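Local atomic coordinates of putative acetyl xylan esterase (Cellvibrio japonicus, PDB entry 2W9X), a protein that removes acetyl groups from acetylated xylan and, with a large preference, glucomannan during the breakdown of plant cell wall polysaccharides. Residues T49-F61 / F188-F200. Sequence-based numbering, arbitrary orientation.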
loop_
_atom_site.group_PDB
_atom_site.type_symbol
_atom_site.label_atom_id
_atom_site.label_comp_id
_atom_site.label_asym_id
_atom_site.label_seq_id
_atom_site.Cartn_x
_atom_site.Cartn_y
_atom_site.Cartn_z
ATOM N N THR B 49 -26.700 3.830 24.715
ATOM C CA THR B 49 -25.852 2.828 25.391
ATOM C C THR B 49 -24.645 2.474 24.505
ATOM O O THR B 49 -24.795 2.270 23.302
ATOM C CB THR B 49 -26.683 1.561 25.784
ATOM O OG1 THR B 49 -27.816 1.962 26.555
ATOM C CG2 THR B 49 -25.873 0.569 26.613
ATOM N N TYR B 50 -23.451 2.425 25.102
ATOM C CA TYR B 50 -22.193 2.206 24.358
ATOM C C TYR B 50 -21.195 1.348 25.144
ATOM O O TYR B 50 -21.275 1.263 26.365
ATOM C CB TYR B 50 -21.549 3.558 24.007
ATOM C CG TYR B 50 -21.654 4.521 25.151
ATOM C CD1 TYR B 50 -22.774 5.366 25.279
ATOM C CD2 TYR B 50 -20.678 4.540 26.155
ATOM C CE1 TYR B 50 -22.890 6.234 26.367
ATOM C CE2 TYR B 50 -20.783 5.392 27.237
ATOM C CZ TYR B 50 -21.891 6.233 27.341
ATOM O OH TYR B 50 -21.987 7.073 28.414
ATOM N N SER B 51 -20.245 0.721 24.445
ATOM C CA SER B 51 -19.158 -0.024 25.115
ATOM C C SER B 51 -17.821 -0.003 24.368
ATOM O O SER B 51 -16.752 -0.108 24.993
ATOM C CB SER B 51 -19.569 -1.467 25.411
ATOM O OG SER B 51 -19.953 -2.112 24.219
ATOM N N TRP B 52 -17.872 0.132 23.040
ATOM C CA TRP B 52 -16.655 0.254 22.238
ATOM C C TRP B 52 -15.938 1.566 22.619
ATOM O O TRP B 52 -16.583 2.512 23.085
ATOM C CB TRP B 52 -16.965 0.207 20.738
ATOM C CG TRP B 52 -17.382 -1.148 20.209
ATOM C CD1 TRP B 52 -18.650 -1.552 19.941
ATOM C CD2 TRP B 52 -16.528 -2.266 19.879
ATOM N NE1 TRP B 52 -18.653 -2.849 19.469
ATOM C CE2 TRP B 52 -17.367 -3.312 19.421
ATOM C CE3 TRP B 52 -15.144 -2.489 19.934
ATOM C CZ2 TRP B 52 -16.869 -4.564 19.008
ATOM C CZ3 TRP B 52 -14.643 -3.742 19.520
ATOM C CH2 TRP B 52 -15.512 -4.761 19.058
ATOM N N PRO B 53 -14.601 1.620 22.453
ATOM C CA PRO B 53 -13.898 2.825 22.923
ATOM C C PRO B 53 -14.245 4.111 22.146
ATOM O O PRO B 53 -14.781 4.039 21.036
ATOM C CB PRO B 53 -12.408 2.483 22.737
ATOM C CG PRO B 53 -12.323 1.090 22.207
ATOM C CD PRO B 53 -13.706 0.610 21.857
ATOM N N ALA B 54 -13.940 5.268 22.750
ATOM C CA ALA B 54 -13.835 6.562 22.049
ATOM C C ALA B 54 -15.133 7.140 21.456
ATOM O O ALA B 54 -15.088 8.023 20.583
ATOM C CB ALA B 54 -12.711 6.514 20.986
ATOM N N VAL B 55 -16.271 6.641 21.940
ATOM C CA VAL B 55 -17.592 7.143 21.590
ATOM C C VAL B 55 -17.686 8.641 21.933
ATOM O O VAL B 55 -17.039 9.107 22.877
ATOM C CB VAL B 55 -18.704 6.296 22.312
ATOM C CG1 VAL B 55 -20.025 7.003 22.338
ATOM C CG2 VAL B 55 -18.848 4.934 21.641
ATOM N N TYR B 56 -18.444 9.394 21.134
ATOM C CA TYR B 56 -18.659 10.823 21.406
ATOM C C TYR B 56 -20.045 11.330 21.012
ATOM O O TYR B 56 -20.710 10.754 20.139
ATOM C CB TYR B 56 -17.562 11.700 20.772
ATOM C CG TYR B 56 -17.417 11.587 19.269
ATOM C CD1 TYR B 56 -18.114 12.447 18.415
ATOM C CD2 TYR B 56 -16.563 10.631 18.701
ATOM C CE1 TYR B 56 -17.979 12.352 17.031
ATOM C CE2 TYR B 56 -16.418 10.528 17.319
ATOM C CZ TYR B 56 -17.125 11.392 16.488
ATOM O OH TYR B 56 -16.980 11.303 15.124
ATOM N N PHE B 57 -20.458 12.413 21.667
ATOM C CA PHE B 57 -21.738 13.086 21.418
ATOM C C PHE B 57 -21.499 14.590 21.264
ATOM O O PHE B 57 -20.764 15.197 22.068
ATOM C CB PHE B 57 -22.713 12.837 22.573
ATOM C CG PHE B 57 -22.932 11.381 22.884
ATOM C CD1 PHE B 57 -23.979 10.674 22.283
ATOM C CD2 PHE B 57 -22.110 10.717 23.788
ATOM C CE1 PHE B 57 -24.182 9.331 22.568
ATOM C CE2 PHE B 57 -22.311 9.365 24.077
ATOM C CZ PHE B 57 -23.345 8.675 23.468
ATOM N N GLU B 58 -22.102 15.182 20.232
ATOM C CA GLU B 58 -21.930 16.605 19.948
ATOM C C GLU B 58 -23.265 17.319 19.875
ATOM O O GLU B 58 -24.273 16.734 19.448
ATOM C CB GLU B 58 -21.161 16.833 18.650
ATOM C CG GLU B 58 -19.674 16.508 18.758
ATOM C CD GLU B 58 -18.985 16.492 17.419
ATOM O OE1 GLU B 58 -18.086 17.327 17.225
ATOM O OE2 GLU B 58 -19.339 15.655 16.555
ATOM N N THR B 59 -23.262 18.581 20.306
ATOM C CA THR B 59 -24.421 19.465 20.142
ATOM C C THR B 59 -24.018 20.937 19.963
ATOM O O THR B 59 -22.862 21.310 20.209
ATOM C CB THR B 59 -25.463 19.294 21.273
ATOM O OG1 THR B 59 -26.702 19.854 20.844
ATOM C CG2 THR B 59 -25.029 19.975 22.570
ATOM N N ALA B 60 -24.985 21.759 19.542
ATOM C CA ALA B 60 -24.765 23.173 19.260
ATOM C C ALA B 60 -26.044 23.951 19.523
ATOM O O ALA B 60 -27.141 23.505 19.153
ATOM C CB ALA B 60 -24.305 23.371 17.813
ATOM N N PHE B 61 -25.905 25.112 20.160
ATOM C CA PHE B 61 -27.067 25.931 20.531
ATOM C C PHE B 61 -26.707 27.377 20.859
ATOM O O PHE B 61 -25.583 27.676 21.275
ATOM C CB PHE B 61 -27.801 25.307 21.724
ATOM C CG PHE B 61 -27.008 25.328 23.000
ATOM C CD1 PHE B 61 -25.972 24.418 23.211
ATOM C CD2 PHE B 61 -27.295 26.257 23.992
ATOM C CE1 PHE B 61 -25.232 24.441 24.388
ATOM C CE2 PHE B 61 -26.562 26.289 25.175
ATOM C CZ PHE B 61 -25.529 25.379 25.374
ATOM N N PHE B 188 -8.425 15.489 9.756
ATOM C CA PHE B 188 -9.190 15.540 8.513
ATOM C C PHE B 188 -10.648 15.968 8.735
ATOM O O PHE B 188 -11.432 15.991 7.789
ATOM C CB PHE B 188 -9.137 14.182 7.793
ATOM C CG PHE B 188 -7.764 13.796 7.312
ATOM C CD1 PHE B 188 -7.248 14.328 6.129
ATOM C CD2 PHE B 188 -6.982 12.886 8.035
ATOM C CE1 PHE B 188 -5.959 13.977 5.672
ATOM C CE2 PHE B 188 -5.693 12.525 7.590
ATOM C CZ PHE B 188 -5.180 13.067 6.405
ATOM N N ASP B 189 -10.994 16.308 9.979
ATOM C CA ASP B 189 -12.377 16.564 10.393
ATOM C C ASP B 189 -13.342 15.465 9.931
ATOM O O ASP B 189 -14.391 15.741 9.343
ATOM C CB ASP B 189 -12.856 17.957 9.942
ATOM C CG ASP B 189 -14.186 18.348 10.561
ATOM O OD1 ASP B 189 -14.476 17.909 11.702
ATOM O OD2 ASP B 189 -14.946 19.092 9.897
ATOM N N ALA B 190 -12.966 14.221 10.210
ATOM C CA ALA B 190 -13.804 13.068 9.874
ATOM C C ALA B 190 -14.458 12.511 11.114
ATOM O O ALA B 190 -13.905 12.577 12.206
ATOM C CB ALA B 190 -12.970 11.980 9.203
ATOM N N ASP B 191 -15.653 11.963 10.949
ATOM C CA ASP B 191 -16.237 11.185 12.024
ATOM C C ASP B 191 -15.490 9.865 12.156
ATOM O O ASP B 191 -14.877 9.391 11.193
ATOM C CB ASP B 191 -17.739 10.983 11.797
ATOM C CG ASP B 191 -18.538 12.203 12.182
ATOM O OD1 ASP B 191 -18.403 12.685 13.332
ATOM O OD2 ASP B 191 -19.288 12.692 11.319
ATOM N N TYR B 192 -15.481 9.287 13.352
ATOM C CA TYR B 192 -14.707 8.065 13.548
ATOM C C TYR B 192 -15.381 7.069 14.444
ATOM O O TYR B 192 -16.143 7.443 15.339
ATOM C CB TYR B 192 -13.284 8.360 14.083
ATOM C CG TYR B 192 -13.209 9.181 15.368
ATOM C CD1 TYR B 192 -13.159 8.565 16.622
ATOM C CD2 TYR B 192 -13.147 10.580 15.321
ATOM C CE1 TYR B 192 -13.077 9.321 17.797
ATOM C CE2 TYR B 192 -13.042 11.341 16.485
ATOM C CZ TYR B 192 -13.006 10.713 17.710
ATOM O OH TYR B 192 -12.918 11.488 18.840
ATOM N N GLN B 193 -15.088 5.800 14.173
ATOM C CA GLN B 193 -15.415 4.687 15.051
ATOM C C GLN B 193 -14.111 3.974 15.395
ATOM O O GLN B 193 -13.288 3.731 14.515
ATOM C CB GLN B 193 -16.384 3.716 14.358
ATOM C CG GLN B 193 -17.805 4.267 14.191
ATOM C CD GLN B 193 -18.833 3.168 13.928
ATOM O OE1 GLN B 193 -20.032 3.439 13.806
ATOM N NE2 GLN B 193 -18.365 1.922 13.832
ATOM N N ILE B 194 -13.924 3.666 16.678
ATOM C CA ILE B 194 -12.746 2.935 17.165
ATOM C C ILE B 194 -13.227 1.589 17.698
ATOM O O ILE B 194 -13.524 1.432 18.877
ATOM C CB ILE B 194 -11.948 3.707 18.260
ATOM C CG1 ILE B 194 -11.712 5.178 17.859
ATOM C CG2 ILE B 194 -10.638 2.977 18.607
ATOM C CD1 ILE B 194 -10.839 5.391 16.591
ATOM N N ASN B 195 -13.306 0.614 16.808
ATOM C CA ASN B 195 -13.756 -0.712 17.189
ATOM C C ASN B 195 -12.557 -1.589 17.518
ATOM O O ASN B 195 -12.079 -2.377 16.698
ATOM C CB ASN B 195 -14.640 -1.280 16.087
ATOM C CG ASN B 195 -15.878 -0.441 15.881
ATOM O OD1 ASN B 195 -16.496 0.017 16.854
ATOM N ND2 ASN B 195 -16.235 -0.202 14.624
ATOM N N ALA B 196 -12.062 -1.399 18.732
ATOM C CA ALA B 196 -10.887 -2.080 19.222
ATOM C C ALA B 196 -11.157 -2.605 20.624
ATOM O O ALA B 196 -11.950 -2.041 21.351
ATOM C CB ALA B 196 -9.692 -1.116 19.243
ATOM N N SER B 197 -10.452 -3.662 21.007
ATOM C CA SER B 197 -10.592 -4.235 22.331
ATOM C C SER B 197 -9.253 -4.834 22.688
ATOM O O SER B 197 -8.655 -5.512 21.859
ATOM C CB SER B 197 -11.680 -5.326 22.313
ATOM O OG SER B 197 -11.985 -5.755 23.625
ATOM N N SER B 198 -8.777 -4.562 23.903
ATOM C CA SER B 198 -7.427 -4.936 24.320
ATOM C C SER B 198 -7.218 -6.441 24.454
ATOM O O SER B 198 -8.053 -7.135 25.018
ATOM C CB SER B 198 -7.055 -4.257 25.650
ATOM O OG SER B 198 -6.997 -2.851 25.520
ATOM N N GLY B 199 -6.082 -6.925 23.952
ATOM C CA GLY B 199 -5.714 -8.336 24.082
ATOM C C GLY B 199 -6.135 -9.219 22.915
ATOM O O GLY B 199 -5.736 -10.389 22.840
ATOM N N PHE B 200 -6.912 -8.666 21.985
ATOM C CA PHE B 200 -7.550 -9.504 20.952
ATOM C C PHE B 200 -6.757 -9.535 19.636
ATOM O O PHE B 200 -6.041 -8.585 19.299
ATOM C CB PHE B 200 -9.029 -9.117 20.720
ATOM C CG PHE B 200 -9.964 -9.552 21.838
ATOM C CD1 PHE B 200 -10.508 -10.834 21.854
ATOM C CD2 PHE B 200 -10.290 -8.664 22.886
ATOM C CE1 PHE B 200 -11.364 -11.248 22.895
ATOM C CE2 PHE B 200 -11.133 -9.053 23.924
ATOM C CZ PHE B 200 -11.682 -10.352 23.929
HETATM O O HOH W 1 -15.859 4.475 18.591
HETATM O O HOH W 2 -16.130 7.058 18.125
#
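Tyr56 sets CE2 over the middle of the Tyr192 ring, with CE2 3.4 Å from Tyr192 CZ and the two planes inclined at 44°. The pair lies at the buried seam between the two parts of a family 2 carbohydrate esterase: strand 56-61 belongs to the N-terminal beta-sheet domain, whereas strand 191-196 is an outermost strand of the parallel sheet of the SGNH (GDSL-like) hydrolase domain. The strands run nearly antiparallel, but their axes come no closer than 10.1 Å, so side chains and water bridge them.

The Tyr56 hydroxyl works in both directions. OH donates to Asp191 OD1 at 2.7 Å, which receives it on its anti lone pair near the plane of the Tyr56 ring, and accepts from the backbone N of Tyr192; the two bonds together should hold the phenol in place. Asp191 OD1 also pairs with Arg141, which bridges to Glu58 as well and would probably offset the closeness of these two acids; the Tyr192 hydroxyl is bonded to Gln177.

Farther along, Ala54 CB packs 3.5 Å from Ile194 CG1, and Pro53 CD lies against the carbonyl oxygens of Ile194 and Ala196. Trp52, with CG beside its backbone N (chi1 -71°), sets its indole across Asn195, the ring and amide planes 70° apart: CB of Asn195 makes a CH-pi contact with the six-membered ring, and OD1 lies over the indole toward its rim. Trp52 NE1 bonds to Tyr221 O, and the Asn195 amide has its strongest polar partner in Glu146. Beyond Ala196 the chain leads to Gly199, a transition-state stabiliser by similarity. Two waters complete the join, one donating to Ala54 O and Tyr192 O; the oxygen of the other lies 2.8 Å from Ile194 N, whose N-H it accepts, and it donates to Pro53 O.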